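Local coordinates for protein peptidyl tryptophan dihydroxylase (Pseudomonas putida, PDB 7CTQ) that uses bound FAD as a flavoprotein monooxygenase, probably dihydroxylating a peptidyl tryptophan on the way to the cysteine tryptophylquinone cofactor of quinohemoprotein amine dehydrogenase, at residues T71-W76 with Q80-Q85; D323-E328 with Q334-R339; Q312-F317 with Q341-M346. All blocks are in the same frame, centred on the assembly; numbering follows the deposited sequence. Where two conformers were deposited one is given.

Contact 1 lies at the surface, where backbone hydrogen bonds tie the two strands of a hairpin and side chains mostly run alongside one another. Contacts 2 and 3 are apolar and have no hydrogen bond between their segments; both use the long helix 299-327, its C-terminal end in contact 2 and a point further back in contact 3. Contact 2 is buried and aromatic, contact 3 partly buried, with a tryptophan and a proline facing the helix. Trp76 of the hairpin reaches Glu328 and Trp337, so contacts 1 and 2 touch. Gln341 NE2, probably bonded to Tyr325 O at 2.8 Å, connects contacts 2 and 3.

Contact 1. Residues T71-W76 with Q80-Q85; sequences TRQVHW and QLHLNQ
An antiparallel beta hairpin, strands 67-76 and 79-83, brings Val74 and Leu81 together as a hydrogen-bonded pair within a larger mixed sheet. Their backbones bond reciprocally: Val74 N donates to Leu81 O at 2.8 Å, and Leu81 N returns a bond to Val74 O at 3.0 Å. Toward residues 71 and 84 the pairing slackens, and Arg72 N to Leu83 O is a weak bond of 3.5 Å. The strand axes meet at 149°, well short of exactly antiparallel.

Side chains alternate between the two faces of the hairpin. On one face Val74 and Leu81 lie side by side, Leu81 CD2 resting 3.9 Å from Val74 CB; beta-branched valine suits an extended strand, and the leucine, though itself exposed, gives it an apolar neighbour. Next to them Leu83 CD2 lies against the aliphatic part of Arg72, 4.1 Å from its CD. The arginine is thus used twice: its methylenes pack on leucine, while a bend at chi3 (-39°) turns the guanidinium aside, where NH2 forms a salt bridge with Glu86.

The other face carries Gln73, His75, Gln80 and His82; helix 223-228 touches the first two, while Gln80 and His82 are exposed, as polar side chains can be. Strand 173-179 pairs with 67-76 along its other edge through backbone bonds from Gln73 and His75. Gln73 and His82 run in the same direction, the amide and imidazole planes only 10° apart, and Gln73 CG comes to 3.5 Å from His82 ND1. At the turn end of the hairpin, Gln80 CB sits over one face of the His75 ring, offset toward the rim and 4.2 Å from NE2.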
loop_
_atom_site.group_PDB
_atom_site.type_symbol
_atom_site.label_atom_id
_atom_site.label_comp_id
_atom_site.label_asym_id
_atom_site.label_seq_id
_atom_site.Cartn_x
_atom_site.Cartn_y
_atom_site.Cartn_z
ATOM N N THR A 71 -19.416 -14.606 2.567
ATOM C CA THR A 71 -19.159 -14.903 3.965
ATOM C C THR A 71 -17.674 -15.216 4.174
ATOM O O THR A 71 -16.901 -15.360 3.220
ATOM C CB THR A 71 -20.017 -16.081 4.416
ATOM O OG1 THR A 71 -19.566 -16.534 5.697
ATOM C CG2 THR A 71 -19.911 -17.226 3.408
ATOM N N ARG A 72 -17.277 -15.342 5.443
ATOM C CA ARG A 72 -15.859 -15.516 5.766
ATOM C C ARG A 72 -15.690 -16.090 7.168
ATOM O O ARG A 72 -15.881 -15.372 8.154
ATOM C CB ARG A 72 -15.129 -14.190 5.642
ATOM C CG ARG A 72 -13.697 -14.256 6.101
ATOM C CD ARG A 72 -13.002 -12.988 5.740
ATOM N NE ARG A 72 -13.431 -12.517 4.431
ATOM C CZ ARG A 72 -12.979 -11.404 3.865
ATOM N NH1 ARG A 72 -13.415 -11.041 2.665
ATOM N NH2 ARG A 72 -12.089 -10.656 4.501
ATOM N N GLN A 73 -15.296 -17.363 7.257
ATOM C CA GLN A 73 -14.907 -17.954 8.532
ATOM C C GLN A 73 -13.512 -17.469 8.926
ATOM O O GLN A 73 -12.599 -17.414 8.096
ATOM C CB GLN A 73 -14.935 -19.486 8.452
ATOM C CG GLN A 73 -16.171 -20.136 9.082
ATOM C CD GLN A 73 -16.128 -21.665 9.072
ATOM O OE1 GLN A 73 -16.233 -22.314 10.117
ATOM N NE2 GLN A 73 -15.990 -22.244 7.885
ATOM N N VAL A 74 -13.351 -17.099 10.193
ATOM C CA VAL A 74 -12.075 -16.611 10.711
ATOM C C VAL A 74 -11.682 -17.474 11.902
ATOM O O VAL A 74 -12.421 -17.554 12.891
ATOM C CB VAL A 74 -12.142 -15.125 11.097
ATOM C CG1 VAL A 74 -11.147 -14.822 12.210
ATOM C CG2 VAL A 74 -11.855 -14.251 9.881
ATOM N N HIS A 75 -10.528 -18.132 11.797
ATOM C CA HIS A 75 -9.985 -18.987 12.848
ATOM C C HIS A 75 -8.675 -18.362 13.317
ATOM O O HIS A 75 -7.697 -18.316 12.561
ATOM C CB HIS A 75 -9.767 -20.416 12.349
ATOM C CG HIS A 75 -11.028 -21.210 12.198
ATOM N ND1 HIS A 75 -12.123 -20.748 11.498
ATOM C CD2 HIS A 75 -11.357 -22.450 12.634
ATOM C CE1 HIS A 75 -13.077 -21.663 11.523
ATOM N NE2 HIS A 75 -12.637 -22.705 12.205
ATOM N N TRP A 76 -8.657 -17.897 14.564
ATOM C CA TRP A 76 -7.567 -17.080 15.084
ATOM C C TRP A 76 -7.688 -16.997 16.595
ATOM O O TRP A 76 -8.777 -16.722 17.107
ATOM C CB TRP A 76 -7.625 -15.682 14.478
ATOM C CG TRP A 76 -6.323 -14.962 14.393
ATOM C CD1 TRP A 76 -5.760 -14.168 15.348
ATOM C CD2 TRP A 76 -5.435 -14.931 13.270
ATOM N NE1 TRP A 76 -4.568 -13.656 14.894
ATOM C CE2 TRP A 76 -4.348 -14.105 13.619
ATOM C CE3 TRP A 76 -5.450 -15.530 12.006
ATOM C CZ2 TRP A 76 -3.286 -13.864 12.754
ATOM C CZ3 TRP A 76 -4.399 -15.288 11.148
ATOM C CH2 TRP A 76 -3.329 -14.465 11.522
ATOM N N GLN A 80 -13.458 -19.673 16.728
ATOM C CA GLN A 80 -14.180 -19.832 15.466
ATOM C C GLN A 80 -15.180 -18.687 15.354
ATOM O O GLN A 80 -16.145 -18.612 16.121
ATOM C CB GLN A 80 -14.870 -21.190 15.390
ATOM C CG GLN A 80 -14.238 -22.286 16.247
ATOM C CD GLN A 80 -14.852 -22.392 17.645
ATOM O OE1 GLN A 80 -16.058 -22.198 17.825
ATOM N NE2 GLN A 80 -14.022 -22.724 18.634
ATOM N N LEU A 81 -14.955 -17.800 14.392
ATOM C CA LEU A 81 -15.632 -16.511 14.300
ATOM C C LEU A 81 -16.177 -16.343 12.886
ATOM O O LEU A 81 -15.438 -16.536 11.917
ATOM C CB LEU A 81 -14.643 -15.398 14.647
ATOM C CG LEU A 81 -14.999 -13.918 14.694
ATOM C CD1 LEU A 81 -14.191 -13.288 15.810
ATOM C CD2 LEU A 81 -14.706 -13.253 13.360
ATOM N N HIS A 82 -17.461 -16.003 12.761
ATOM C CA HIS A 82 -18.139 -15.933 11.463
ATOM C C HIS A 82 -18.490 -14.480 11.134
ATOM O O HIS A 82 -19.624 -14.035 11.312
ATOM C CB HIS A 82 -19.386 -16.832 11.458
ATOM C CG HIS A 82 -19.148 -18.204 12.006
ATOM N ND1 HIS A 82 -18.882 -19.290 11.200
ATOM C CD2 HIS A 82 -19.140 -18.671 13.278
ATOM C CE1 HIS A 82 -18.716 -20.366 11.951
ATOM N NE2 HIS A 82 -18.869 -20.017 13.216
ATOM N N LEU A 83 -17.494 -13.743 10.637
ATOM C CA LEU A 83 -17.646 -12.378 10.148
ATOM C C LEU A 83 -18.291 -12.378 8.755
ATOM O O LEU A 83 -18.421 -13.417 8.102
ATOM C CB LEU A 83 -16.275 -11.686 10.127
ATOM C CG LEU A 83 -15.965 -10.398 9.345
ATOM C CD1 LEU A 83 -14.900 -9.577 10.060
ATOM C CD2 LEU A 83 -15.545 -10.681 7.901
ATOM N N ASN A 84 -18.716 -11.199 8.307
ATOM C CA ASN A 84 -19.152 -11.010 6.924
ATOM C C ASN A 84 -19.059 -9.520 6.584
ATOM O O ASN A 84 -18.343 -8.766 7.254
ATOM C CB ASN A 84 -20.561 -11.592 6.718
ATOM C CG ASN A 84 -21.645 -10.698 7.273
ATOM O OD1 ASN A 84 -22.278 -9.947 6.532
ATOM N ND2 ASN A 84 -21.861 -10.768 8.584
ATOM N N GLN A 85 -19.780 -9.104 5.542
ATOM C CA GLN A 85 -19.743 -7.770 4.939
ATOM C C GLN A 85 -18.369 -7.406 4.393
ATOM O O GLN A 85 -18.141 -6.249 4.020
ATOM C CB GLN A 85 -20.224 -6.670 5.900
ATOM C CG GLN A 85 -21.146 -5.631 5.230
ATOM C CD GLN A 85 -20.406 -4.427 4.649
ATOM O OE1 GLN A 85 -19.315 -4.072 5.099
ATOM N NE2 GLN A 85 -20.999 -3.801 3.635
#

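Contact 2. Residues D323-E328 with Q334-R339; sequences DFYGQE and QPFWAR
The last turn of helix 299-327 and the first turns of helix 335-341 come closest at Tyr325 and Trp337, whose CA atoms are 6.8 Å apart, and a short loop joins the two helices. Three aromatic residues, Tyr325, Phe336 and Trp337, cluster in this buried place, their flat rings suited to packing closely against one another.

Tyr325 packs alongside both of the other rings and crosses each at about a right angle. Its CD1 lies 3.7 Å from Trp337 CZ3, which meets the phenol at its edge, while further along the same side of the ring CE1 is 3.7 Å from Phe336 CE2. In both pairs the ring planes stand more than 70° apart, an oblique arrangement. The indole is covered on both faces: Phe336 CD2 sits over one and Glu328 CG over the other. The glutamate contact is a CH-pi interaction, CG standing 3.7 Å from the centroid of the six-membered ring and 14° off its normal. With CG anti to the backbone N (chi1 172°), the chain passes across the indole, and CB also comes within 3.5 Å of Trp337 CZ3.

Each polar end here is satisfied by another part of the chain. Tyr325 OH is hydrogen-bonded to Asp268 and Trp183, Glu328 OE2 to Ser178 OG and Asn77 N, and Trp337 NE1 to Leu179 O. Ser178 and Leu179 belong to strand 173-179 and Trp183 to strand 182-188, so several of these bonds join the two helices to the mixed sheet, and Trp76, at the end of strand 67-76, meets the Trp337 ring edge-to-face.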
loop_
_atom_site.group_PDB
_atom_site.type_symbol
_atom_site.label_atom_id
_atom_site.label_comp_id
_atom_site.label_asym_id
_atom_site.label_seq_id
_atom_site.Cartn_x
_atom_site.Cartn_y
_atom_site.Cartn_z
ATOM N N ASP A 323 0.282 -5.937 14.955
ATOM C CA ASP A 323 -0.768 -6.057 15.962
ATOM C C ASP A 323 -1.759 -7.158 15.606
ATOM O O ASP A 323 -2.295 -7.818 16.503
ATOM C CB ASP A 323 -1.490 -4.722 16.122
ATOM C CG ASP A 323 -0.624 -3.664 16.794
ATOM O OD1 ASP A 323 0.505 -3.998 17.195
ATOM O OD2 ASP A 323 -1.060 -2.494 16.899
ATOM N N PHE A 324 -2.025 -7.371 14.312
ATOM C CA PHE A 324 -2.817 -8.535 13.922
ATOM C C PHE A 324 -2.105 -9.822 14.312
ATOM O O PHE A 324 -2.701 -10.705 14.934
ATOM C CB PHE A 324 -3.113 -8.514 12.421
ATOM C CG PHE A 324 -4.166 -7.530 12.027
ATOM C CD1 PHE A 324 -5.373 -7.478 12.698
ATOM C CD2 PHE A 324 -3.937 -6.626 11.001
ATOM C CE1 PHE A 324 -6.337 -6.548 12.339
ATOM C CE2 PHE A 324 -4.894 -5.702 10.641
ATOM C CZ PHE A 324 -6.097 -5.668 11.301
ATOM N N TYR A 325 -0.817 -9.941 13.968
ATOM C CA TYR A 325 -0.052 -11.113 14.394
ATOM C C TYR A 325 -0.100 -11.275 15.908
ATOM O O TYR A 325 -0.179 -12.398 16.424
ATOM C CB TYR A 325 1.402 -11.008 13.914
ATOM C CG TYR A 325 1.624 -11.406 12.464
ATOM C CD1 TYR A 325 1.432 -12.728 12.035
ATOM C CD2 TYR A 325 2.040 -10.471 11.518
ATOM C CE1 TYR A 325 1.655 -13.101 10.693
ATOM C CE2 TYR A 325 2.260 -10.844 10.176
ATOM C CZ TYR A 325 2.060 -12.155 9.777
ATOM O OH TYR A 325 2.269 -12.515 8.456
ATOM N N GLY A 326 -0.063 -10.159 16.639
ATOM C CA GLY A 326 -0.051 -10.232 18.086
ATOM C C GLY A 326 -1.366 -10.678 18.691
ATOM O O GLY A 326 -1.383 -11.148 19.837
ATOM N N GLN A 327 -2.474 -10.516 17.965
ATOM C CA GLN A 327 -3.752 -11.017 18.472
ATOM C C GLN A 327 -3.761 -12.537 18.615
ATOM O O GLN A 327 -4.537 -13.070 19.418
ATOM C CB GLN A 327 -4.895 -10.558 17.567
ATOM C CG GLN A 327 -5.299 -9.114 17.826
ATOM C CD GLN A 327 -6.561 -8.698 17.097
ATOM O OE1 GLN A 327 -6.540 -8.423 15.895
ATOM N NE2 GLN A 327 -7.672 -8.635 17.830
ATOM N N GLU A 328 -2.913 -13.244 17.873
ATOM C CA GLU A 328 -2.788 -14.697 18.002
ATOM C C GLU A 328 -1.893 -14.994 19.199
ATOM O O GLU A 328 -0.664 -14.921 19.111
ATOM C CB GLU A 328 -2.241 -15.300 16.712
ATOM C CG GLU A 328 -1.896 -16.766 16.812
ATOM C CD GLU A 328 -3.078 -17.624 17.240
ATOM O OE1 GLU A 328 -3.165 -17.979 18.432
ATOM O OE2 GLU A 328 -3.921 -17.933 16.376
ATOM N N GLN A 334 6.481 -20.524 18.715
ATOM C CA GLN A 334 6.649 -20.718 17.279
ATOM C C GLN A 334 7.485 -19.604 16.674
ATOM O O GLN A 334 7.107 -18.431 16.796
ATOM C CB GLN A 334 5.284 -20.780 16.600
ATOM C CG GLN A 334 4.390 -21.888 17.121
ATOM C CD GLN A 334 4.919 -23.268 16.765
ATOM O OE1 GLN A 334 5.630 -23.437 15.773
ATOM N NE2 GLN A 334 4.572 -24.259 17.574
ATOM N N PRO A 335 8.585 -19.918 15.986
ATOM C CA PRO A 335 9.389 -18.859 15.350
ATOM C C PRO A 335 8.642 -18.009 14.331
ATOM O O PRO A 335 8.952 -16.817 14.213
ATOM C CB PRO A 335 10.527 -19.644 14.678
ATOM C CG PRO A 335 10.664 -20.871 15.508
ATOM C CD PRO A 335 9.258 -21.227 15.937
ATOM N N PHE A 336 7.689 -18.570 13.570
ATOM C CA PHE A 336 7.002 -17.752 12.576
ATOM C C PHE A 336 6.283 -16.586 13.241
ATOM O O PHE A 336 6.335 -15.452 12.751
ATOM C CB PHE A 336 5.996 -18.581 11.771
ATOM C CG PHE A 336 5.100 -17.742 10.884
ATOM C CD1 PHE A 336 5.519 -17.371 9.622
ATOM C CD2 PHE A 336 3.856 -17.310 11.322
ATOM C CE1 PHE A 336 4.720 -16.587 8.799
ATOM C CE2 PHE A 336 3.049 -16.518 10.503
ATOM C CZ PHE A 336 3.488 -16.159 9.241
ATOM N N TRP A 337 5.595 -16.862 14.349
ATOM C CA TRP A 337 4.752 -15.884 15.021
ATOM C C TRP A 337 5.578 -14.912 15.858
ATOM O O TRP A 337 5.398 -13.694 15.758
ATOM C CB TRP A 337 3.727 -16.617 15.889
ATOM C CG TRP A 337 2.720 -17.380 15.067
ATOM C CD1 TRP A 337 2.774 -18.704 14.708
ATOM C CD2 TRP A 337 1.526 -16.857 14.487
ATOM N NE1 TRP A 337 1.673 -19.034 13.951
ATOM C CE2 TRP A 337 0.893 -17.918 13.797
ATOM C CE3 TRP A 337 0.923 -15.595 14.484
ATOM C CZ2 TRP A 337 -0.308 -17.747 13.110
ATOM C CZ3 TRP A 337 -0.279 -15.431 13.810
ATOM C CH2 TRP A 337 -0.879 -16.499 13.129
ATOM N N ALA A 338 6.491 -15.439 16.679
ATOM C CA ALA A 338 7.352 -14.595 17.510
ATOM C C ALA A 338 8.115 -13.581 16.670
ATOM O O ALA A 338 8.185 -12.398 17.017
ATOM C CB ALA A 338 8.324 -15.465 18.305
ATOM N N ARG A 339 8.688 -14.023 15.552
ATOM C CA ARG A 339 9.398 -13.097 14.676
ATOM C C ARG A 339 8.464 -12.008 14.149
ATOM O O ARG A 339 8.861 -10.842 14.035
ATOM C CB ARG A 339 10.048 -13.876 13.531
ATOM C CG ARG A 339 10.620 -13.032 12.403
ATOM C CD ARG A 339 12.093 -12.684 12.620
ATOM N NE ARG A 339 13.011 -13.682 12.072
ATOM C CZ ARG A 339 13.642 -13.572 10.905
ATOM N NH1 ARG A 339 14.461 -14.533 10.501
ATOM N NH2 ARG A 339 13.459 -12.510 10.138
#

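Contact 3. Residues Q312-F317 with Q341-M346; sequences QLFLRF and QGWPDM
Leu315, Phe314 and Pro344 carry most of this contact, with Trp343 close behind, where the loop after helix 335-341 folds back along the long helix 299-327 in a helix-to-loop packing. The CA atoms of Leu315 and Pro344 are 7.4 Å apart, and the contact is made by side chains alone.

Phe314 and Leu315, successive residues of the helix, fan out toward two different partners. The phenyl group reaches Trp343: CZ approaches the indole at its edge, near the ring plane, and lies 3.6 Å from CH2. The two rings cross at about a right angle, their planes 77° apart and the centroids 6.0 Å from one another, so they meet through outer carbons rather than by overlapping faces. A chi1 of 173° swings the phenyl group of Phe314 out from the helix, opposite its own backbone N, to make this touch. Leu315 makes a looser contact, CD2 standing 4.4 Å from Pro344 CB.

Proline suits the loop position because its compact apolar ring can face the helix and because it takes a cis peptide bond far more readily than other residues, particularly after an aromatic one, as it does here after Trp343. The cis bond lets the proline ring lie against the face of the preceding indole. Both loop residues also touch Ala318, one turn along the helix, and Leu153 of the short strand 153-154 touches Phe314 and Leu315. Further along the loop, Asp345 adds polar fastening through a salt bridge to Arg319 on the same helix. Within the loop itself, Pro344 CB lies over the centre of one face of the Trp343 ring, 3.8 Å above its plane.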
loop_
_atom_site.group_PDB
_atom_site.type_symbol
_atom_site.label_atom_id
_atom_site.label_comp_id
_atom_site.label_asym_id
_atom_site.label_seq_id
_atom_site.Cartn_x
_atom_site.Cartn_y
_atom_site.Cartn_z
ATOM N N GLN A 312 7.108 6.562 6.333
ATOM C CA GLN A 312 6.170 6.587 7.455
ATOM C C GLN A 312 4.943 5.709 7.189
ATOM O O GLN A 312 4.472 5.001 8.095
ATOM C CB GLN A 312 5.770 8.024 7.777
ATOM C CG GLN A 312 6.924 8.825 8.358
ATOM C CD GLN A 312 7.545 8.169 9.595
ATOM O OE1 GLN A 312 8.727 7.795 9.601
ATOM N NE2 GLN A 312 6.744 8.006 10.634
ATOM N N LEU A 313 4.413 5.727 5.956
ATOM C CA LEU A 313 3.322 4.816 5.608
ATOM C C LEU A 313 3.738 3.363 5.827
ATOM O O LEU A 313 3.038 2.601 6.508
ATOM C CB LEU A 313 2.874 5.031 4.150
ATOM C CG LEU A 313 2.070 6.275 3.739
ATOM C CD1 LEU A 313 1.836 6.277 2.227
ATOM C CD2 LEU A 313 0.730 6.386 4.457
ATOM N N PHE A 314 4.887 2.968 5.263
ATOM C CA PHE A 314 5.398 1.607 5.421
ATOM C C PHE A 314 5.443 1.200 6.881
ATOM O O PHE A 314 4.966 0.125 7.260
ATOM C CB PHE A 314 6.800 1.503 4.813
ATOM C CG PHE A 314 7.487 0.179 5.070
ATOM C CD1 PHE A 314 7.204 -0.942 4.280
ATOM C CD2 PHE A 314 8.424 0.054 6.087
ATOM C CE1 PHE A 314 7.848 -2.141 4.512
ATOM C CE2 PHE A 314 9.062 -1.144 6.329
ATOM C CZ PHE A 314 8.773 -2.248 5.545
ATOM N N LEU A 315 6.022 2.054 7.720
ATOM C CA LEU A 315 6.166 1.705 9.123
ATOM C C LEU A 315 4.812 1.597 9.804
ATOM O O LEU A 315 4.611 0.718 10.658
ATOM C CB LEU A 315 7.055 2.735 9.829
ATOM C CG LEU A 315 8.543 2.628 9.480
ATOM C CD1 LEU A 315 9.334 3.753 10.135
ATOM C CD2 LEU A 315 9.115 1.263 9.896
ATOM N N ARG A 316 3.871 2.480 9.450
ATOM C CA ARG A 316 2.541 2.406 10.053
ATOM C C ARG A 316 1.835 1.113 9.659
ATOM O O ARG A 316 1.298 0.393 10.513
ATOM C CB ARG A 316 1.697 3.615 9.654
ATOM C CG ARG A 316 0.270 3.525 10.209
ATOM C CD ARG A 316 -0.626 4.656 9.733
ATOM N NE ARG A 316 -2.032 4.354 9.999
ATOM C CZ ARG A 316 -2.630 4.522 11.179
ATOM N NH1 ARG A 316 -1.948 4.994 12.221
ATOM N NH2 ARG A 316 -3.917 4.216 11.320
ATOM N N PHE A 317 1.837 0.790 8.366
ATOM C CA PHE A 317 1.179 -0.437 7.944
ATOM C C PHE A 317 1.879 -1.667 8.503
ATOM O O PHE A 317 1.211 -2.658 8.823
ATOM C CB PHE A 317 1.084 -0.476 6.418
ATOM C CG PHE A 317 0.261 0.651 5.848
ATOM C CD1 PHE A 317 -0.858 1.123 6.543
ATOM C CD2 PHE A 317 0.618 1.265 4.644
ATOM C CE1 PHE A 317 -1.617 2.161 6.046
ATOM C CE2 PHE A 317 -0.139 2.315 4.129
ATOM C CZ PHE A 317 -1.259 2.767 4.827
ATOM N N GLN A 341 5.461 -10.984 15.531
ATOM C CA GLN A 341 4.811 -10.197 16.563
ATOM C C GLN A 341 5.709 -9.100 17.129
ATOM O O GLN A 341 5.219 -8.234 17.868
ATOM C CB GLN A 341 4.326 -11.135 17.670
ATOM C CG GLN A 341 3.157 -12.013 17.208
ATOM C CD GLN A 341 2.894 -13.194 18.132
ATOM O OE1 GLN A 341 3.784 -13.632 18.855
ATOM N NE2 GLN A 341 1.673 -13.728 18.091
ATOM N N GLY A 342 6.996 -9.104 16.791
ATOM C CA GLY A 342 7.910 -8.085 17.273
ATOM C C GLY A 342 8.506 -7.242 16.162
ATOM O O GLY A 342 9.417 -6.442 16.404
ATOM N N TRP A 343 7.998 -7.405 14.936
ATOM C CA TRP A 343 8.525 -6.653 13.808
ATOM C C TRP A 343 7.506 -5.615 13.341
ATOM O O TRP A 343 6.308 -5.915 13.292
ATOM C CB TRP A 343 8.882 -7.581 12.631
ATOM C CG TRP A 343 9.638 -6.837 11.594
ATOM C CD1 TRP A 343 10.996 -6.612 11.564
ATOM C CD2 TRP A 343 9.087 -6.132 10.484
ATOM N NE1 TRP A 343 11.315 -5.832 10.473
ATOM C CE2 TRP A 343 10.165 -5.523 9.796
ATOM C CE3 TRP A 343 7.790 -5.979 9.979
ATOM C CZ2 TRP A 343 9.978 -4.765 8.646
ATOM C CZ3 TRP A 343 7.613 -5.237 8.828
ATOM C CH2 TRP A 343 8.703 -4.639 8.176
ATOM N N PRO A 344 7.935 -4.387 12.967
ATOM C CA PRO A 344 9.305 -3.853 12.870
ATOM C C PRO A 344 9.945 -3.519 14.222
ATOM O O PRO A 344 11.174 -3.515 14.341
ATOM C CB PRO A 344 9.117 -2.584 12.027
ATOM C CG PRO A 344 7.724 -2.138 12.335
ATOM C CD PRO A 344 6.934 -3.406 12.502
ATOM N N ASP A 345 9.115 -3.260 15.226
ATOM C CA ASP A 345 9.570 -2.936 16.579
ATOM C C ASP A 345 8.377 -3.142 17.512
ATOM O O ASP A 345 7.358 -3.714 17.106
ATOM C CB ASP A 345 10.113 -1.500 16.635
ATOM C CG ASP A 345 9.184 -0.509 15.948
ATOM O OD1 ASP A 345 7.958 -0.577 16.198
ATOM O OD2 ASP A 345 9.668 0.328 15.156
ATOM N N MET A 346 8.470 -2.635 18.743
ATOM C CA MET A 346 7.334 -2.695 19.655
ATOM C C MET A 346 6.706 -1.327 19.905
ATOM O O MET A 346 5.970 -1.153 20.879
ATOM C CB MET A 346 7.738 -3.344 20.979
ATOM C CG MET A 346 7.941 -4.856 20.912
ATOM S SD MET A 346 6.676 -5.789 20.013
ATOM C CE MET A 346 5.160 -5.270 20.811
#